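Local coordinates for sulfotransferase (Alicyclobacillus acidocaldarius subsp. acidocaldarius, PDB 3RNL), which probably transfers sulfo groups to an acceptor substrate and binds magnesium ions, at residues Y104-N118 against V177-F191. Residues are numbered along the deposited sequence; the frame is centred on the assembly and turned at random. Where two conformers were deposited one is given.
Sequences YDAYPDAKILIMLRN and VFGREQVKVILFEEF
Strands 111-116 and 183-187 pair in parallel from Ile112 with Val183 to Leu116 with Leu187, their axes 4.6 Å apart at 23°, and six backbone hydrogen bonds, from Ile112 N to Gln182 O through Phe188 N to Leu116 O, alternate between the chains. Before the ladder, Gln182 runs extended beyond CG and its NE2 donates both protons in nearly straight bonds, to Pro108 O and to Ala110 O, each at 2.9 Å. Both acceptors lie close to its amide plane, which fixes the rotation of that group against the 107-110 beta turn, while a water lies within hydrogen-bonding distance of both Gln182 OE1 and Asp109 OD1. A leucine here would probably leave the carbonyls of Pro108 and Ala110 without this shared donor and the turn less firmly tied to the strand. The Phe178 ring lies between Ile112 CD1, a CH-pi contact 4.0 Å from its centroid, and Tyr104, whose edge meets the opposite face in a T-shaped pair with planes at 71°. At the far end Arg117, with CG anti to its N (chi1 178°) and extended to NE, runs alongside Phe188 and stacks its guanidinium on the ring, a cation-pi contact with Arg117 CZ 4.4 Å from the centroid of the Phe188 ring, while its NH1 donates to Lys18 O. Glu189 OE2 accepts a hydrogen bond from Asn118 N, through its syn lone pair, at 3.1 Å. Selenomethionine Met115 sets SE 3.8 Å from Phe191 CD2, oblique to the ring. Leu113 and Met115 face helix 21-29, and Ile186 meets helix 195-206. In this P-loop-type alpha-beta-alpha sandwich, strand 183-187 edges the parallel sheet, and strand 111-116 joins it to strand 11-13.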
ATOM      1  N   TYR A 104      -8.440  -0.737 -13.968  1.00  9.35           N
ATOM      2  CA  TYR A 104      -9.746  -0.296 -14.442  1.00  9.42           C
ATOM      3  C   TYR A 104     -10.097  -0.912 -15.790  1.00 10.01           C
ATOM      4  O   TYR A 104     -11.266  -1.263 -16.084  1.00 10.55           O
ATOM      5  CB  TYR A 104      -9.755   1.240 -14.540  1.00 10.78           C
ATOM      6  CG  TYR A 104     -11.101   1.789 -14.954  1.00 10.11           C
ATOM      7  CD1 TYR A 104     -12.060   2.119 -14.000  1.00 12.20           C
ATOM      8  CD2 TYR A 104     -11.415   1.963 -16.305  1.00 10.77           C
ATOM      9  CE1 TYR A 104     -13.294   2.609 -14.378  1.00 16.52           C
ATOM     10  CE2 TYR A 104     -12.637   2.451 -16.684  1.00 13.31           C
ATOM     11  CZ  TYR A 104     -13.576   2.767 -15.716  1.00 17.64           C
ATOM     12  OH  TYR A 104     -14.797   3.275 -16.087  1.00 19.87           O
ATOM     13  N   ASP A 105      -9.091  -1.025 -16.640  1.00  9.14           N
ATOM     14  CA  ASP A 105      -9.332  -1.597 -17.949  1.00 13.17           C
ATOM     15  C   ASP A 105      -9.760  -3.059 -17.832  1.00 16.89           C
ATOM     16  O   ASP A 105     -10.508  -3.558 -18.674  1.00 14.34           O
ATOM     17  CB  ASP A 105      -8.096  -1.450 -18.843  1.00 12.87           C
ATOM     18  CG  ASP A 105      -7.936  -0.031 -19.388  1.00 14.82           C
ATOM     19  OD1 ASP A 105      -8.909   0.754 -19.341  1.00 15.53           O
ATOM     20  OD2 ASP A 105      -6.835   0.309 -19.878  1.00 16.45           O
ATOM     21  N   ALA A 106      -9.246  -3.755 -16.817  1.00 10.34           N
ATOM     22  CA  ALA A 106      -9.674  -5.133 -16.542  1.00 13.58           C
ATOM     23  C   ALA A 106     -10.972  -5.245 -15.717  1.00 17.32           C
ATOM     24  O   ALA A 106     -11.842  -6.067 -16.016  1.00 15.21           O
ATOM     25  CB  ALA A 106      -8.533  -5.909 -15.859  1.00 13.33           C
ATOM     26  N   TYR A 107     -11.080  -4.414 -14.677  1.00 11.39           N
ATOM     27  CA  TYR A 107     -12.168  -4.513 -13.689  1.00 10.40           C
ATOM     28  C   TYR A 107     -12.697  -3.130 -13.332  1.00  9.31           C
ATOM     29  O   TYR A 107     -12.362  -2.585 -12.292  1.00 11.11           O
ATOM     30  CB  TYR A 107     -11.658  -5.198 -12.418  1.00 13.86           C
ATOM     31  CG  TYR A 107     -11.113  -6.571 -12.699  1.00 17.65           C
ATOM     32  CD1 TYR A 107     -11.940  -7.576 -13.175  1.00 21.18           C
ATOM     33  CD2 TYR A 107      -9.763  -6.857 -12.515  1.00 13.70           C
ATOM     34  CE1 TYR A 107     -11.442  -8.847 -13.452  1.00 23.82           C
ATOM     35  CE2 TYR A 107      -9.261  -8.135 -12.783  1.00 16.56           C
ATOM     36  CZ  TYR A 107     -10.096  -9.111 -13.252  1.00 21.23           C
ATOM     37  OH  TYR A 107      -9.594 -10.365 -13.528  1.00 24.21           O
ATOM     38  N   PRO A 108     -13.522  -2.553 -14.208  1.00 12.45           N
ATOM     39  CA  PRO A 108     -13.940  -1.169 -13.970  1.00  9.74           C
ATOM     40  C   PRO A 108     -14.833  -0.991 -12.731  1.00 14.15           C
ATOM     41  O   PRO A 108     -15.022   0.137 -12.286  1.00 15.05           O
ATOM     42  CB  PRO A 108     -14.713  -0.805 -15.244  1.00 13.14           C
ATOM     43  CG  PRO A 108     -15.122  -2.136 -15.840  1.00 14.39           C
ATOM     44  CD  PRO A 108     -14.019  -3.086 -15.491  1.00 13.79           C
ATOM     45  N   ASP A 109     -15.396  -2.080 -12.223  1.00 11.91           N
ATOM     46  CA  ASP A 109     -16.252  -2.012 -11.033  1.00 13.15           C
ATOM     47  C   ASP A 109     -15.488  -2.298  -9.736  1.00 14.56           C
ATOM     48  O   ASP A 109     -16.080  -2.369  -8.653  1.00 14.67           O
ATOM     49  CB  ASP A 109     -17.435  -2.972 -11.185  1.00 16.12           C
ATOM     50  CG  ASP A 109     -18.369  -2.567 -12.332  1.00 35.78           C
ATOM     51  OD1 ASP A 109     -18.488  -1.353 -12.616  1.00 32.17           O
ATOM     52  OD2 ASP A 109     -18.981  -3.458 -12.958  1.00 43.37           O
ATOM     53  N   ALA A 110     -14.178  -2.483  -9.836  1.00 10.80           N
ATOM     54  CA  ALA A 110     -13.390  -2.820  -8.641  1.00 13.14           C
ATOM     55  C   ALA A 110     -13.400  -1.732  -7.570  1.00 13.95           C
ATOM     56  O   ALA A 110     -13.439  -0.547  -7.873  1.00 12.34           O
ATOM     57  CB  ALA A 110     -11.941  -3.166  -9.029  1.00 13.62           C
ATOM     58  N   LYS A 111     -13.311  -2.149  -6.309  1.00  9.40           N
ATOM     59  CA  LYS A 111     -13.169  -1.199  -5.206  1.00  9.52           C
ATOM     60  C   LYS A 111     -11.724  -1.185  -4.727  1.00 11.45           C
ATOM     61  O   LYS A 111     -11.013  -2.186  -4.833  1.00 11.78           O
ATOM     62  CB  LYS A 111     -14.095  -1.566  -4.054  1.00  9.25           C
ATOM     63  CG  LYS A 111     -15.568  -1.410  -4.431  1.00 12.61           C
ATOM     64  CD  LYS A 111     -16.490  -1.969  -3.336  1.00 17.69           C
ATOM     65  CE  LYS A 111     -17.934  -2.021  -3.867  1.00 34.12           C
ATOM     66  NZ  LYS A 111     -18.908  -2.651  -2.929  1.00 43.11           N
ATOM     67  N   ILE A 112     -11.285  -0.033  -4.240  1.00  8.07           N
ATOM     68  CA  ILE A 112      -9.881   0.177  -3.926  1.00  7.81           C
ATOM     69  C   ILE A 112      -9.757   0.563  -2.460  1.00 11.43           C
ATOM     70  O   ILE A 112     -10.437   1.501  -2.021  1.00 11.56           O
ATOM     71  CB  ILE A 112      -9.331   1.350  -4.748  1.00  7.55           C
ATOM     72  CG1 ILE A 112      -9.595   1.152  -6.250  1.00  8.75           C
ATOM     73  CG2 ILE A 112      -7.834   1.582  -4.435  1.00 11.34           C
ATOM     74  CD1 ILE A 112      -8.838  -0.030  -6.861  1.00 13.28           C
ATOM     75  N   LEU A 113      -8.915  -0.158  -1.713  1.00  9.56           N
ATOM     76  CA  LEU A 113      -8.578   0.218  -0.335  1.00  8.31           C
ATOM     77  C   LEU A 113      -7.165   0.754  -0.272  1.00 11.90           C
ATOM     78  O   LEU A 113      -6.230   0.107  -0.748  1.00 10.21           O
ATOM     79  CB  LEU A 113      -8.669  -1.005   0.594  1.00  8.79           C
ATOM     80  CG  LEU A 113     -10.104  -1.456   0.891  1.00 16.28           C
ATOM     81  CD1 LEU A 113     -10.122  -2.821   1.587  1.00 17.58           C
ATOM     82  CD2 LEU A 113     -10.803  -0.409   1.758  1.00 16.40           C
ATOM     83  N   ILE A 114      -7.007   1.932   0.332  1.00  8.82           N
ATOM     84  CA  ILE A 114      -5.694   2.561   0.469  1.00  8.41           C
ATOM     85  C   ILE A 114      -5.508   2.847   1.941  1.00 12.30           C
ATOM     86  O   ILE A 114      -6.420   3.384   2.562  1.00 13.25           O
ATOM     87  CB  ILE A 114      -5.677   3.921  -0.262  1.00 12.10           C
ATOM     88  CG1 ILE A 114      -5.899   3.720  -1.763  1.00 12.81           C
ATOM     89  CG2 ILE A 114      -4.361   4.681   0.016  1.00 14.48           C
ATOM     90  CD1 ILE A 114      -6.120   5.024  -2.539  1.00 13.29           C
HETATM   91  N   MSE A 115      -4.353   2.491   2.511  1.00  9.02           N
HETATM   92  CA  MSE A 115      -4.080   2.873   3.904  1.00  8.44           C
HETATM   93  C   MSE A 115      -2.845   3.764   3.926  1.00 13.55           C
HETATM   94  O   MSE A 115      -1.829   3.433   3.317  1.00 14.79           O
HETATM   95  CB  MSE A 115      -3.876   1.659   4.818  1.00 16.84           C
HETATM   96  CG  MSE A 115      -3.614   2.067   6.277  1.00 13.38           C
HETATM   97 SE   MSE A 115      -4.152   0.707   7.571  0.61 36.27          SE
HETATM   98  CE  MSE A 115      -4.021  -0.847   6.443  1.00 28.98           C
ATOM     99  N   LEU A 116      -2.943   4.902   4.608  1.00 12.22           N
ATOM    100  CA  LEU A 116      -1.849   5.867   4.636  1.00  8.26           C
ATOM    101  C   LEU A 116      -1.398   6.112   6.053  1.00 11.11           C
ATOM    102  O   LEU A 116      -2.194   6.133   6.978  1.00 14.45           O
ATOM    103  CB  LEU A 116      -2.293   7.205   4.024  1.00 11.66           C
ATOM    104  CG  LEU A 116      -2.885   7.141   2.614  1.00 11.18           C
ATOM    105  CD1 LEU A 116      -3.390   8.530   2.184  1.00 12.06           C
ATOM    106  CD2 LEU A 116      -1.852   6.626   1.609  1.00 13.02           C
ATOM    107  N   ARG A 117      -0.107   6.353   6.198  1.00 13.19           N
ATOM    108  CA  ARG A 117       0.472   6.617   7.494  1.00 14.09           C
ATOM    109  C   ARG A 117       1.301   7.890   7.376  1.00 11.50           C
ATOM    110  O   ARG A 117       1.788   8.194   6.295  1.00 12.49           O
ATOM    111  CB  ARG A 117       1.390   5.452   7.813  1.00 19.72           C
ATOM    112  CG  ARG A 117       2.104   5.566   9.090  1.00 24.11           C
ATOM    113  CD  ARG A 117       2.929   4.346   9.256  1.00 20.09           C
ATOM    114  NE  ARG A 117       3.490   4.274  10.589  1.00 20.69           N
ATOM    115  CZ  ARG A 117       4.255   3.274  10.991  1.00 25.53           C
ATOM    116  NH1 ARG A 117       4.536   2.275  10.157  1.00 22.92           N
ATOM    117  NH2 ARG A 117       4.720   3.273  12.222  1.00 22.20           N
ATOM    118  N   ASN A 118       1.526   8.596   8.482  1.00 12.46           N
ATOM    119  CA  ASN A 118       2.362   9.798   8.423  1.00 13.43           C
ATOM    120  C   ASN A 118       3.631   9.399   7.664  1.00 11.17           C
ATOM    121  O   ASN A 118       4.325   8.455   8.050  1.00 11.01           O
ATOM    122  CB  ASN A 118       2.717  10.204   9.855  1.00 16.52           C
ATOM    123  CG  ASN A 118       3.685  11.378   9.941  1.00 17.19           C
ATOM    124  OD1 ASN A 118       4.351  11.743   8.971  1.00 18.04           O
ATOM    125  ND2 ASN A 118       3.762  11.979  11.133  1.00 15.59           N
ATOM    126  N   VAL A 177      -9.278   7.743 -11.722  1.00  8.53           N
ATOM    127  CA  VAL A 177      -9.635   6.577 -12.547  1.00  8.57           C
ATOM    128  C   VAL A 177     -10.921   5.882 -12.067  1.00 10.74           C
ATOM    129  O   VAL A 177     -11.818   5.562 -12.875  1.00  9.00           O
ATOM    130  CB  VAL A 177      -8.457   5.565 -12.581  1.00  9.44           C
ATOM    131  CG1 VAL A 177      -8.885   4.241 -13.225  1.00  9.82           C
ATOM    132  CG2 VAL A 177      -7.261   6.173 -13.329  1.00 10.40           C
ATOM    133  N   PHE A 178     -10.978   5.586 -10.769  1.00 10.23           N
ATOM    134  CA  PHE A 178     -12.103   4.824 -10.231  1.00  9.86           C
ATOM    135  C   PHE A 178     -13.278   5.641  -9.716  1.00 14.83           C
ATOM    136  O   PHE A 178     -14.400   5.138  -9.671  1.00 13.16           O
ATOM    137  CB  PHE A 178     -11.598   3.880  -9.123  1.00  8.52           C
ATOM    138  CG  PHE A 178     -10.837   2.715  -9.662  1.00 11.34           C
ATOM    139  CD1 PHE A 178     -11.520   1.609 -10.130  1.00 12.77           C
ATOM    140  CD2 PHE A 178      -9.448   2.749  -9.773  1.00  9.98           C
ATOM    141  CE1 PHE A 178     -10.829   0.517 -10.668  1.00 12.31           C
ATOM    142  CE2 PHE A 178      -8.758   1.665 -10.317  1.00 11.63           C
ATOM    143  CZ  PHE A 178      -9.456   0.551 -10.772  1.00 11.59           C
ATOM    144  N   GLY A 179     -13.058   6.919  -9.440  1.00 13.32           N
ATOM    145  CA  GLY A 179     -14.102   7.735  -8.834  1.00 15.83           C
ATOM    146  C   GLY A 179     -14.172   7.551  -7.326  1.00 15.49           C
ATOM    147  O   GLY A 179     -13.805   6.510  -6.797  1.00 13.00           O
ATOM    148  N   ARG A 180     -14.673   8.559  -6.623  0.65 15.70           N
ATOM    149  CA  ARG A 180     -14.717   8.511  -5.162  0.65 13.47           C
ATOM    150  C   ARG A 180     -15.611   7.388  -4.621  0.65 14.65           C
ATOM    151  O   ARG A 180     -15.368   6.858  -3.538  0.65 18.02           O
ATOM    152  CB  ARG A 180     -15.164   9.869  -4.611  0.65 21.44           C
ATOM    153  CG  ARG A 180     -14.773  10.123  -3.164  0.65 32.48           C
ATOM    154  CD  ARG A 180     -14.853  11.615  -2.827  0.65 33.28           C
ATOM    155  NE  ARG A 180     -13.898  12.411  -3.601  0.65 30.70           N
ATOM    156  CZ  ARG A 180     -12.704  12.793  -3.153  0.65 20.09           C
ATOM    157  NH1 ARG A 180     -12.318  12.454  -1.931  0.65 15.43           N
ATOM    158  NH2 ARG A 180     -11.903  13.518  -3.925  0.65 20.85           N
ATOM    159  N   GLU A 181     -16.637   7.016  -5.377  1.00 14.81           N
ATOM    160  CA  GLU A 181     -17.516   5.924  -4.956  1.00 15.28           C
ATOM    161  C   GLU A 181     -16.765   4.594  -4.752  1.00 16.94           C
ATOM    162  O   GLU A 181     -17.159   3.747  -3.937  1.00 15.05           O
ATOM    163  CB  GLU A 181     -18.638   5.754  -5.991  1.00 19.21           C
ATOM    164  CG  GLU A 181     -19.674   4.711  -5.633  1.00 38.15           C
ATOM    165  CD  GLU A 181     -20.625   5.187  -4.559  1.00 61.77           C
ATOM    166  OE1 GLU A 181     -21.165   6.310  -4.688  1.00 68.96           O
ATOM    167  OE2 GLU A 181     -20.827   4.437  -3.582  1.00 70.06           O
ATOM    168  N   GLN A 182     -15.722   4.384  -5.551  1.00 11.62           N
ATOM    169  CA  GLN A 182     -14.986   3.123  -5.556  1.00  9.34           C
ATOM    170  C   GLN A 182     -13.671   3.085  -4.770  1.00 11.17           C
ATOM    171  O   GLN A 182     -12.893   2.131  -4.906  1.00 11.27           O
ATOM    172  CB  GLN A 182     -14.813   2.609  -6.991  1.00 10.48           C
ATOM    173  CG  GLN A 182     -16.158   2.144  -7.575  1.00 12.26           C
ATOM    174  CD  GLN A 182     -16.105   1.881  -9.063  1.00 16.11           C
ATOM    175  OE1 GLN A 182     -16.918   2.404  -9.814  1.00 16.48           O
ATOM    176  NE2 GLN A 182     -15.156   1.061  -9.496  1.00 12.69           N
ATOM    177  N   VAL A 183     -13.371   4.162  -4.049  1.00  8.71           N
ATOM    178  CA  VAL A 183     -12.104   4.244  -3.320  1.00  9.91           C
ATOM    179  C   VAL A 183     -12.361   4.579  -1.853  1.00 10.79           C
ATOM    180  O   VAL A 183     -13.187   5.438  -1.542  1.00 15.06           O
ATOM    181  CB  VAL A 183     -11.217   5.356  -3.911  1.00 11.24           C
ATOM    182  CG1 VAL A 183      -9.878   5.441  -3.128  1.00  8.73           C
ATOM    183  CG2 VAL A 183     -10.972   5.095  -5.395  1.00 10.82           C
ATOM    184  N   LYS A 184     -11.664   3.892  -0.949  1.00  9.61           N
ATOM    185  CA  LYS A 184     -11.754   4.219   0.470  1.00 10.46           C
ATOM    186  C   LYS A 184     -10.351   4.383   1.010  1.00  8.90           C
ATOM    187  O   LYS A 184      -9.508   3.508   0.817  1.00 10.13           O
ATOM    188  CB  LYS A 184     -12.481   3.112   1.239  1.00 10.47           C
ATOM    189  CG  LYS A 184     -12.571   3.388   2.746  1.00 13.43           C
ATOM    190  CD  LYS A 184     -13.398   2.325   3.444  1.00 20.57           C
ATOM    191  CE  LYS A 184     -13.436   2.543   4.958  1.00 29.39           C
ATOM    192  NZ  LYS A 184     -14.214   3.771   5.294  1.00 32.83           N
ATOM    193  N   VAL A 185     -10.099   5.513   1.666  1.00 10.29           N
ATOM    194  CA  VAL A 185      -8.769   5.782   2.221  1.00 10.55           C
ATOM    195  C   VAL A 185      -8.861   5.664   3.727  1.00 15.07           C
ATOM    196  O   VAL A 185      -9.748   6.261   4.330  1.00 15.59           O
ATOM    197  CB  VAL A 185      -8.320   7.207   1.860  1.00 13.38           C
ATOM    198  CG1 VAL A 185      -6.968   7.545   2.532  1.00 16.73           C
ATOM    199  CG2 VAL A 185      -8.234   7.353   0.352  1.00 14.77           C
ATOM    200  N   ILE A 186      -7.966   4.883   4.324  1.00 11.94           N
ATOM    201  CA  ILE A 186      -7.944   4.671   5.772  1.00 14.82           C
ATOM    202  C   ILE A 186      -6.643   5.215   6.320  1.00 14.83           C
ATOM    203  O   ILE A 186      -5.611   5.109   5.669  1.00 13.87           O
ATOM    204  CB  ILE A 186      -7.948   3.174   6.098  1.00 22.02           C
ATOM    205  CG1 ILE A 186      -9.177   2.494   5.510  1.00 25.64           C
ATOM    206  CG2 ILE A 186      -7.902   2.939   7.604  1.00 25.29           C
ATOM    207  CD1 ILE A 186      -8.999   0.991   5.454  1.00 25.66           C
ATOM    208  N   LEU A 187      -6.694   5.819   7.505  1.00 13.92           N
ATOM    209  CA  LEU A 187      -5.462   6.271   8.161  1.00 17.38           C
ATOM    210  C   LEU A 187      -4.941   5.221   9.139  1.00 19.16           C
ATOM    211  O   LEU A 187      -5.691   4.647   9.928  1.00 18.30           O
ATOM    212  CB  LEU A 187      -5.688   7.591   8.899  1.00 19.23           C
ATOM    213  CG  LEU A 187      -6.239   8.719   8.032  1.00 21.35           C
ATOM    214  CD1 LEU A 187      -6.353  10.003   8.851  1.00 27.92           C
ATOM    215  CD2 LEU A 187      -5.354   8.929   6.784  1.00 21.49           C
ATOM    216  N   PHE A 188      -3.641   4.978   9.086  1.00 17.26           N
ATOM    217  CA  PHE A 188      -3.016   3.976   9.940  1.00 16.05           C
ATOM    218  C   PHE A 188      -3.312   4.227  11.420  1.00 18.59           C
ATOM    219  O   PHE A 188      -3.559   3.300  12.203  1.00 20.89           O
ATOM    220  CB  PHE A 188      -1.507   3.991   9.693  1.00 19.16           C
ATOM    221  CG  PHE A 188      -0.731   3.166  10.664  1.00 20.54           C
ATOM    222  CD1 PHE A 188      -0.641   1.794  10.504  1.00 32.84           C
ATOM    223  CD2 PHE A 188      -0.111   3.755  11.746  1.00 20.08           C
ATOM    224  CE1 PHE A 188       0.072   1.025  11.408  1.00 40.04           C
ATOM    225  CE2 PHE A 188       0.606   2.994  12.655  1.00 30.61           C
ATOM    226  CZ  PHE A 188       0.696   1.629  12.485  1.00 39.86           C
ATOM    227  N   GLU A 189      -3.292   5.491  11.801  1.00 19.44           N
ATOM    228  CA  GLU A 189      -3.486   5.863  13.195  1.00 25.77           C
ATOM    229  C   GLU A 189      -4.898   5.474  13.719  1.00 28.49           C
ATOM    230  O   GLU A 189      -5.057   5.032  14.871  1.00 23.66           O
ATOM    231  CB  GLU A 189      -3.153   7.358  13.345  1.00 36.46           C
ATOM    232  CG  GLU A 189      -1.672   7.742  12.952  1.00 55.60           C
ATOM    233  CD  GLU A 189      -1.344   7.868  11.417  1.00 45.27           C
ATOM    234  OE1 GLU A 189      -2.269   7.939  10.554  1.00 18.80           O
ATOM    235  OE2 GLU A 189      -0.117   7.922  11.080  1.00 30.26           O
ATOM    236  N   GLU A 190      -5.911   5.622  12.874  0.53 24.39           N
ATOM    237  CA  GLU A 190      -7.261   5.185  13.233  0.53 25.51           C
ATOM    238  C   GLU A 190      -7.345   3.665  13.308  0.53 24.48           C
ATOM    239  O   GLU A 190      -7.985   3.104  14.200  0.53 25.75           O
ATOM    240  CB  GLU A 190      -8.287   5.711  12.234  0.53 30.93           C
ATOM    241  CG  GLU A 190      -8.920   7.015  12.652  0.53 40.95           C
ATOM    242  CD  GLU A 190      -8.595   8.145  11.710  0.53 51.17           C
ATOM    243  OE1 GLU A 190      -8.037   9.165  12.172  0.53 54.64           O
ATOM    244  OE2 GLU A 190      -8.905   8.013  10.508  0.53 54.84           O
ATOM    245  N   PHE A 191      -6.697   2.998  12.359  1.00 18.15           N
ATOM    246  CA  PHE A 191      -6.680   1.541  12.342  1.00 19.30           C
ATOM    247  C   PHE A 191      -5.998   1.000  13.596  1.00 24.01           C
ATOM    248  O   PHE A 191      -6.426  -0.006  14.165  1.00 25.41           O
ATOM    249  CB  PHE A 191      -5.986   1.050  11.062  1.00 19.31           C
ATOM    250  CG  PHE A 191      -5.856  -0.450  10.960  1.00 21.65           C
ATOM    251  CD1 PHE A 191      -6.975  -1.253  10.823  1.00 17.98           C
ATOM    252  CD2 PHE A 191      -4.601  -1.050  10.963  1.00 25.37           C
ATOM    253  CE1 PHE A 191      -6.857  -2.634  10.708  1.00 22.66           C
ATOM    254  CE2 PHE A 191      -4.471  -2.419  10.850  1.00 29.36           C
ATOM    255  CZ  PHE A 191      -5.605  -3.219  10.717  1.00 24.37           C
TER
HETATM  256  O   HOH W   1     -16.923   1.771 -13.123  1.00 46.79           O
HETATM  257  O   HOH W   2     -18.734   0.733 -11.133  1.00 40.03           O
HETATM  258  O   HOH W   3       2.521   6.270  12.481  1.00 29.66           O